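Local coordinates for protein putative thiol-disulfide isomerase or thioredoxin (Salmonella enterica subsp. enterica serovar Typhimurium, PDB 3L9V) that probably exchanges thiols and disulfides in substrate proteins as a DsbA-like oxidoreductase with a thioredoxin fold, at residues A[14-19]-A[139-144]; A[149-152]-A[156-159]. One frame throughout, in Å; residues are numbered along the deposited sequence.

Interaction 1. Residues A[14-19]-A[139-144]; sequences DAPAVV and KEYGVR
Tyr141 brings its hydroxyl against the methyls of Ala15 and Val19, and this oxygen makes the nearest approaches. Tyr141 OH lies 3.3 Å from Ala15 CB and 3.4 Å from Val19 CG2, while Pro16 CD stands further off, 4.0 Å from the same OH. Just behind the hydroxyl, Tyr141 CZ is 4.1 Å from Val19 CG2, so the valine methyl reaches the ring carbon as well as the oxygen; both methyls approach the ring obliquely. Val19 presents CG2 because its other branch, CG1, is anti to the backbone N (chi1 171°). The contact is methyl groups against a phenol, and it buries 118 Å² in all. The chain turns at Gly142, the next residue, which ends the helix 125-140 in a Schellman motif: its phi is positive (67°), and Gly142 N bonds back to Lys139 O at 3.2 Å. In DsbA-like proteins such a helix leads from the helical insertion back to the thioredoxin fold, and here Tyr141, next to Gly142 where the chain leaves the helix, meets the start of strand 18-22 and the loop before it. Around the buried ring the packing is continued by Phe21, which meets it edge-to-face, and by Tyr150 on the next strand. The other side is looser. Lys139, Glu140 and Gly142 are solvent-exposed around the turn, as is Asp14 at the outer end of the loop.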
ATOM      1  N   ASP A  14      14.224   8.758   8.484  1.00 43.22           N
ATOM      2  CA  ASP A  14      12.904   9.241   8.852  1.00 44.80           C
ATOM      3  C   ASP A  14      11.805   8.415   8.197  1.00 44.22           C
ATOM      4  O   ASP A  14      10.766   8.960   7.833  1.00 44.50           O
ATOM      5  CB  ASP A  14      12.726  10.703   8.446  1.00 57.59           C
ATOM      6  CG  ASP A  14      13.727  11.624   9.114  1.00 71.43           C
ATOM      7  OD1 ASP A  14      14.333  11.229  10.138  1.00 68.83           O
ATOM      8  OD2 ASP A  14      13.906  12.754   8.607  1.00 80.03           O
ATOM      9  N   ALA A  15      12.024   7.108   8.053  1.00 41.59           N
ATOM     10  CA  ALA A  15      11.008   6.228   7.479  1.00 33.86           C
ATOM     11  C   ALA A  15       9.927   5.927   8.491  1.00 33.79           C
ATOM     12  O   ALA A  15      10.203   5.781   9.676  1.00 25.35           O
ATOM     13  CB  ALA A  15      11.634   4.920   6.994  1.00 29.25           C
ATOM     14  N   PRO A  16       8.677   5.824   8.021  1.00 34.46           N
ATOM     15  CA  PRO A  16       7.653   5.264   8.894  1.00 28.91           C
ATOM     16  C   PRO A  16       8.134   3.899   9.417  1.00 27.75           C
ATOM     17  O   PRO A  16       8.975   3.288   8.770  1.00 30.52           O
ATOM     18  CB  PRO A  16       6.455   5.099   7.951  1.00 28.11           C
ATOM     19  CG  PRO A  16       6.678   6.103   6.856  1.00 25.16           C
ATOM     20  CD  PRO A  16       8.161   6.161   6.678  1.00 26.42           C
ATOM     21  N   ALA A  17       7.623   3.430  10.553  1.00 30.07           N
ATOM     22  CA  ALA A  17       8.085   2.155  11.112  1.00 31.90           C
ATOM     23  C   ALA A  17       7.876   1.007  10.146  1.00 36.75           C
ATOM     24  O   ALA A  17       8.727   0.115  10.036  1.00 29.34           O
ATOM     25  CB  ALA A  17       7.400   1.843  12.424  1.00 25.54           C
ATOM     26  N   VAL A  18       6.721   1.004   9.484  1.00 28.76           N
ATOM     27  CA  VAL A  18       6.478   0.055   8.402  1.00 25.81           C
ATOM     28  C   VAL A  18       5.974   0.792   7.177  1.00 26.19           C
ATOM     29  O   VAL A  18       5.112   1.676   7.268  1.00 28.89           O
ATOM     30  CB  VAL A  18       5.469  -1.056   8.784  1.00 26.79           C
ATOM     31  CG1 VAL A  18       5.302  -2.037   7.629  1.00 32.03           C
ATOM     32  CG2 VAL A  18       5.927  -1.803  10.015  1.00 22.34           C
ATOM     33  N   VAL A  19       6.536   0.451   6.036  1.00 23.96           N
ATOM     34  CA  VAL A  19       6.084   0.966   4.756  1.00 25.31           C
ATOM     35  C   VAL A  19       5.775  -0.232   3.864  1.00 28.68           C
ATOM     36  O   VAL A  19       6.565  -1.173   3.802  1.00 25.34           O
ATOM     37  CB  VAL A  19       7.178   1.805   4.097  1.00 26.72           C
ATOM     38  CG1 VAL A  19       6.811   2.161   2.654  1.00 25.00           C
ATOM     39  CG2 VAL A  19       7.468   3.066   4.936  1.00 27.19           C
ATOM     40  N   LYS A 139      11.845   4.940  -5.765  1.00 30.22           N
ATOM     41  CA  LYS A 139      13.250   4.879  -6.161  1.00 34.60           C
ATOM     42  C   LYS A 139      14.198   4.785  -4.966  1.00 30.09           C
ATOM     43  O   LYS A 139      15.175   4.049  -5.026  1.00 42.70           O
ATOM     44  CB  LYS A 139      13.630   6.034  -7.095  1.00 40.27           C
ATOM     45  CG  LYS A 139      12.756   6.134  -8.348  1.00 46.40           C
ATOM     46  CD  LYS A 139      13.284   7.184  -9.319  1.00 54.77           C
ATOM     47  CE  LYS A 139      13.505   8.519  -8.625  0.92 53.33           C
ATOM     48  NZ  LYS A 139      14.112   9.521  -9.547  0.12 54.05           N
ATOM     49  N   GLU A 140      13.882   5.475  -3.871  1.00 27.30           N
ATOM     50  CA  GLU A 140      14.748   5.490  -2.688  1.00 30.65           C
ATOM     51  C   GLU A 140      14.789   4.151  -1.965  1.00 35.93           C
ATOM     52  O   GLU A 140      15.828   3.764  -1.441  1.00 30.66           O
ATOM     53  CB  GLU A 140      14.316   6.585  -1.705  1.00 29.32           C
ATOM     54  CG  GLU A 140      14.503   8.011  -2.250  1.00 26.54           C
ATOM     55  CD  GLU A 140      14.148   9.070  -1.225  1.00 34.32           C
ATOM     56  OE1 GLU A 140      14.137   8.764  -0.009  1.00 41.97           O
ATOM     57  OE2 GLU A 140      13.864  10.208  -1.635  1.00 39.08           O
ATOM     58  N   TYR A 141      13.648   3.463  -1.921  1.00 27.66           N
ATOM     59  CA  TYR A 141      13.548   2.177  -1.258  1.00 27.14           C
ATOM     60  C   TYR A 141      14.050   1.067  -2.165  1.00 30.00           C
ATOM     61  O   TYR A 141      14.150  -0.077  -1.746  1.00 39.56           O
ATOM     62  CB  TYR A 141      12.098   1.863  -0.847  1.00 26.40           C
ATOM     63  CG  TYR A 141      11.671   2.511   0.439  1.00 32.22           C
ATOM     64  CD1 TYR A 141      11.121   3.778   0.442  1.00 27.52           C
ATOM     65  CD2 TYR A 141      11.832   1.859   1.660  1.00 35.53           C
ATOM     66  CE1 TYR A 141      10.744   4.378   1.606  1.00 25.11           C
ATOM     67  CE2 TYR A 141      11.448   2.457   2.839  1.00 26.43           C
ATOM     68  CZ  TYR A 141      10.906   3.729   2.797  1.00 28.28           C
ATOM     69  OH  TYR A 141      10.507   4.359   3.944  1.00 33.04           O
ATOM     70  N   GLY A 142      14.325   1.398  -3.416  1.00 29.90           N
ATOM     71  CA  GLY A 142      14.800   0.408  -4.371  1.00 29.37           C
ATOM     72  C   GLY A 142      13.737  -0.632  -4.699  1.00 31.04           C
ATOM     73  O   GLY A 142      14.045  -1.809  -4.853  1.00 30.01           O
ATOM     74  N   VAL A 143      12.483  -0.202  -4.821  1.00 27.71           N
ATOM     75  CA  VAL A 143      11.377  -1.152  -4.986  1.00 31.80           C
ATOM     76  C   VAL A 143      11.456  -1.924  -6.289  1.00 23.27           C
ATOM     77  O   VAL A 143      11.739  -1.353  -7.329  1.00 24.20           O
ATOM     78  CB  VAL A 143      10.005  -0.450  -4.910  1.00 32.58           C
ATOM     79  CG1 VAL A 143       8.874  -1.467  -5.071  1.00 24.28           C
ATOM     80  CG2 VAL A 143       9.884   0.248  -3.578  1.00 22.52           C
ATOM     81  N   ARG A 144      11.178  -3.218  -6.235  1.00 28.58           N
ATOM     82  CA  ARG A 144      11.288  -4.072  -7.427  1.00 28.00           C
ATOM     83  C   ARG A 144       9.970  -4.754  -7.796  1.00 26.52           C
ATOM     84  O   ARG A 144       9.855  -5.384  -8.846  1.00 29.32           O
ATOM     85  CB  ARG A 144      12.358  -5.148  -7.188  1.00 38.01           C
ATOM     86  CG  ARG A 144      13.772  -4.589  -7.034  1.00 43.59           C
ATOM     87  CD  ARG A 144      14.812  -5.697  -6.936  1.00 48.64           C
ATOM     88  NE  ARG A 144      14.956  -6.189  -5.572  1.00 56.88           N
ATOM     89  CZ  ARG A 144      14.519  -7.371  -5.153  1.00 65.84           C
ATOM     90  NH1 ARG A 144      13.913  -8.198  -6.001  1.00 68.80           N
ATOM     91  NH2 ARG A 144      14.695  -7.732  -3.887  1.00 67.03           N
TER

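Interaction 2. Residues A[149-152]-A[156-159]; sequences VYVR and HINN
Tyr150 turns its ring beside the backbone N, with CG anti to the carbonyl carbon (chi1 -61°), whereas His156 carries its imidazole anti to the backbone N (chi1 176°), and these two choices bring the rings together on one face of the sheet. The planes lie only 24° apart, but the rings are slid apart, with centroids separated by 4.8 Å, so they barely overlap. The closest atoms are Tyr150 CE2 and His156 CB, 3.5 Å apart, while the phenol oxygen sits over the rim of the imidazole. On the histidine, ND1 hydrogen-bonds to Glu6 OE1.

The backbones form an antiparallel beta hairpin in which Tyr150 and His156 are a non-hydrogen-bonded pair. At the neighbouring position, Ile157 N donates to Val149 O at 2.9 Å in a nearly straight bond, and His156 CA-H adds a weaker contact to the same oxygen. In place of a direct return bond from Val149 N to Ile157 O, a water bridges the two: Val149 N donates to it at 2.9 Å, and the water donates to Ile157 O at 2.8 Å and to Asn159 OD1 at 2.8 Å. A single water thus satisfies both main-chain groups where the strands diverge. On the face away from the rings, Val149 CG1 rests 3.9 Å from Ile157 CG1, the two side chains lying alongside, and Val151 CG2 meets Ile157 CD1 at 4.1 Å.

Helix 167-182 covers this aliphatic face through Tyr174, Leu181 and Leu182. On the ring face Ile8 touches both aromatic residues, and in the sheet the hairpin lies between strand 5-7, beside 155-157, and strand 18-22, beside 148-151.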
ATOM      1  N   VAL A 149       7.294  -4.824   1.588  1.00 19.00           N
ATOM      2  CA  VAL A 149       7.199  -4.331   2.953  1.00 22.40           C
ATOM      3  C   VAL A 149       8.594  -3.983   3.487  1.00 28.54           C
ATOM      4  O   VAL A 149       9.515  -4.787   3.385  1.00 25.20           O
ATOM      5  CB  VAL A 149       6.615  -5.390   3.857  1.00 21.81           C
ATOM      6  CG1 VAL A 149       6.596  -4.898   5.312  1.00 19.51           C
ATOM      7  CG2 VAL A 149       5.198  -5.787   3.367  1.00 21.30           C
ATOM      8  N   TYR A 150       8.745  -2.778   4.022  1.00 22.51           N
ATOM      9  CA  TYR A 150      10.030  -2.313   4.577  1.00 23.14           C
ATOM     10  C   TYR A 150       9.848  -1.903   6.025  1.00 31.28           C
ATOM     11  O   TYR A 150       8.872  -1.232   6.364  1.00 32.60           O
ATOM     12  CB  TYR A 150      10.560  -1.118   3.800  1.00 23.66           C
ATOM     13  CG  TYR A 150      10.809  -1.422   2.361  1.00 27.71           C
ATOM     14  CD1 TYR A 150       9.789  -1.284   1.419  1.00 20.32           C
ATOM     15  CD2 TYR A 150      12.046  -1.899   1.939  1.00 21.70           C
ATOM     16  CE1 TYR A 150      10.005  -1.579   0.098  1.00 22.53           C
ATOM     17  CE2 TYR A 150      12.266  -2.211   0.622  1.00 23.21           C
ATOM     18  CZ  TYR A 150      11.241  -2.052  -0.297  1.00 25.17           C
ATOM     19  OH  TYR A 150      11.452  -2.355  -1.624  1.00 25.88           O
ATOM     20  N   VAL A 151      10.779  -2.319   6.874  1.00 24.19           N
ATOM     21  CA  VAL A 151      10.703  -2.031   8.294  1.00 22.41           C
ATOM     22  C   VAL A 151      11.782  -0.996   8.662  1.00 32.22           C
ATOM     23  O   VAL A 151      12.930  -1.111   8.225  1.00 25.83           O
ATOM     24  CB  VAL A 151      10.818  -3.305   9.119  1.00 30.52           C
ATOM     25  CG1 VAL A 151      10.619  -3.012  10.603  1.00 25.37           C
ATOM     26  CG2 VAL A 151       9.793  -4.354   8.631  1.00 28.85           C
ATOM     27  N   ARG A 152      11.376   0.037   9.405  1.00 32.94           N
ATOM     28  CA  ARG A 152      12.251   1.145   9.836  1.00 28.47           C
ATOM     29  C   ARG A 152      13.192   1.703   8.783  1.00 33.54           C
ATOM     30  O   ARG A 152      14.299   2.159   9.082  1.00 45.04           O
ATOM     31  CB  ARG A 152      13.028   0.751  11.093  1.00 32.70           C
ATOM     32  CG  ARG A 152      12.108   0.557  12.302  1.00 45.47           C
ATOM     33  CD  ARG A 152      12.641  -0.449  13.319  1.00 53.21           C
ATOM     34  NE  ARG A 152      13.779   0.048  14.088  1.00 61.88           N
ATOM     35  CZ  ARG A 152      14.466  -0.683  14.966  1.00 67.85           C
ATOM     36  NH1 ARG A 152      15.492  -0.146  15.614  1.00 72.76           N
ATOM     37  NH2 ARG A 152      14.132  -1.951  15.195  1.00 61.72           N
ATOM     38  N   HIS A 156      13.974  -4.966   4.092  1.00 25.91           N
ATOM     39  CA  HIS A 156      12.979  -5.397   3.109  1.00 29.37           C
ATOM     40  C   HIS A 156      12.578  -6.841   3.406  1.00 28.35           C
ATOM     41  O   HIS A 156      13.416  -7.730   3.415  1.00 33.20           O
ATOM     42  CB  HIS A 156      13.532  -5.285   1.686  1.00 28.43           C
ATOM     43  CG  HIS A 156      12.599  -5.802   0.630  1.00 34.04           C
ATOM     44  ND1 HIS A 156      13.025  -6.617  -0.405  1.00 37.28           N
ATOM     45  CD2 HIS A 156      11.273  -5.629   0.442  1.00 33.44           C
ATOM     46  CE1 HIS A 156      12.001  -6.909  -1.184  1.00 32.72           C
ATOM     47  NE2 HIS A 156      10.918  -6.331  -0.687  1.00 31.83           N
ATOM     48  N   ILE A 157      11.305  -7.069   3.686  1.00 21.59           N
ATOM     49  CA  ILE A 157      10.857  -8.418   3.990  1.00 26.74           C
ATOM     50  C   ILE A 157      10.915  -9.253   2.705  1.00 25.76           C
ATOM     51  O   ILE A 157      10.543  -8.780   1.644  1.00 22.93           O
ATOM     52  CB  ILE A 157       9.450  -8.432   4.628  1.00 31.54           C
ATOM     53  CG1 ILE A 157       9.426  -7.562   5.906  1.00 29.70           C
ATOM     54  CG2 ILE A 157       8.990  -9.886   4.890  1.00 29.60           C
ATOM     55  CD1 ILE A 157      10.273  -8.127   7.112  1.00 18.57           C
ATOM     56  N   ASN A 158      11.412 -10.487   2.799  1.00 24.26           N
ATOM     57  CA  ASN A 158      11.430 -11.368   1.635  1.00 21.92           C
ATOM     58  C   ASN A 158      10.143 -12.207   1.556  1.00 23.87           C
ATOM     59  O   ASN A 158      10.044 -13.236   2.211  1.00 25.79           O
ATOM     60  CB  ASN A 158      12.667 -12.291   1.673  1.00 27.77           C
ATOM     61  CG  ASN A 158      12.774 -13.175   0.433  1.00 27.17           C
ATOM     62  OD1 ASN A 158      11.864 -13.213  -0.380  1.00 29.35           O
ATOM     63  ND2 ASN A 158      13.889 -13.883   0.292  1.00 24.21           N
ATOM     64  N   ASN A 159       9.158 -11.779   0.766  1.00 25.92           N
ATOM     65  CA  ASN A 159       7.871 -12.497   0.721  1.00 21.11           C
ATOM     66  C   ASN A 159       8.085 -13.982   0.385  1.00 24.96           C
ATOM     67  O   ASN A 159       7.319 -14.860   0.778  1.00 26.48           O
ATOM     68  CB  ASN A 159       6.957 -11.917  -0.362  1.00 20.98           C
ATOM     69  CG  ASN A 159       6.670 -10.415  -0.177  1.00 27.47           C
ATOM     70  OD1 ASN A 159       6.663  -9.902   0.936  1.00 21.40           O
ATOM     71  ND2 ASN A 159       6.435  -9.722  -1.284  1.00 28.69           N
TER
HETATM   72  O   HOH W   1       8.133  -7.551   1.089  1.00 27.45           O

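Along the chain interaction 1 is complete by residue 144, before the hairpin of interaction 2 starts, and their centres are about 9 Å apart on the same side of the molecule. Both reach one mixed sheet, in which strands 18-22 and 148-151 are antiparallel neighbours: Val19 O to Tyr150 N and Ala17 O to Arg152 N are probable hydrogen bonds, each 2.7 Å. Packing continues across the junction, with Tyr141 CD2 3.5 Å from Tyr150 CG. Interaction 1 ties the chain just after helix 125-140 to an inner strand, joining the return from the largely helical region to the thioredoxin-type sheet; interaction 2 extends that sheet outward toward its edge strand 5-7.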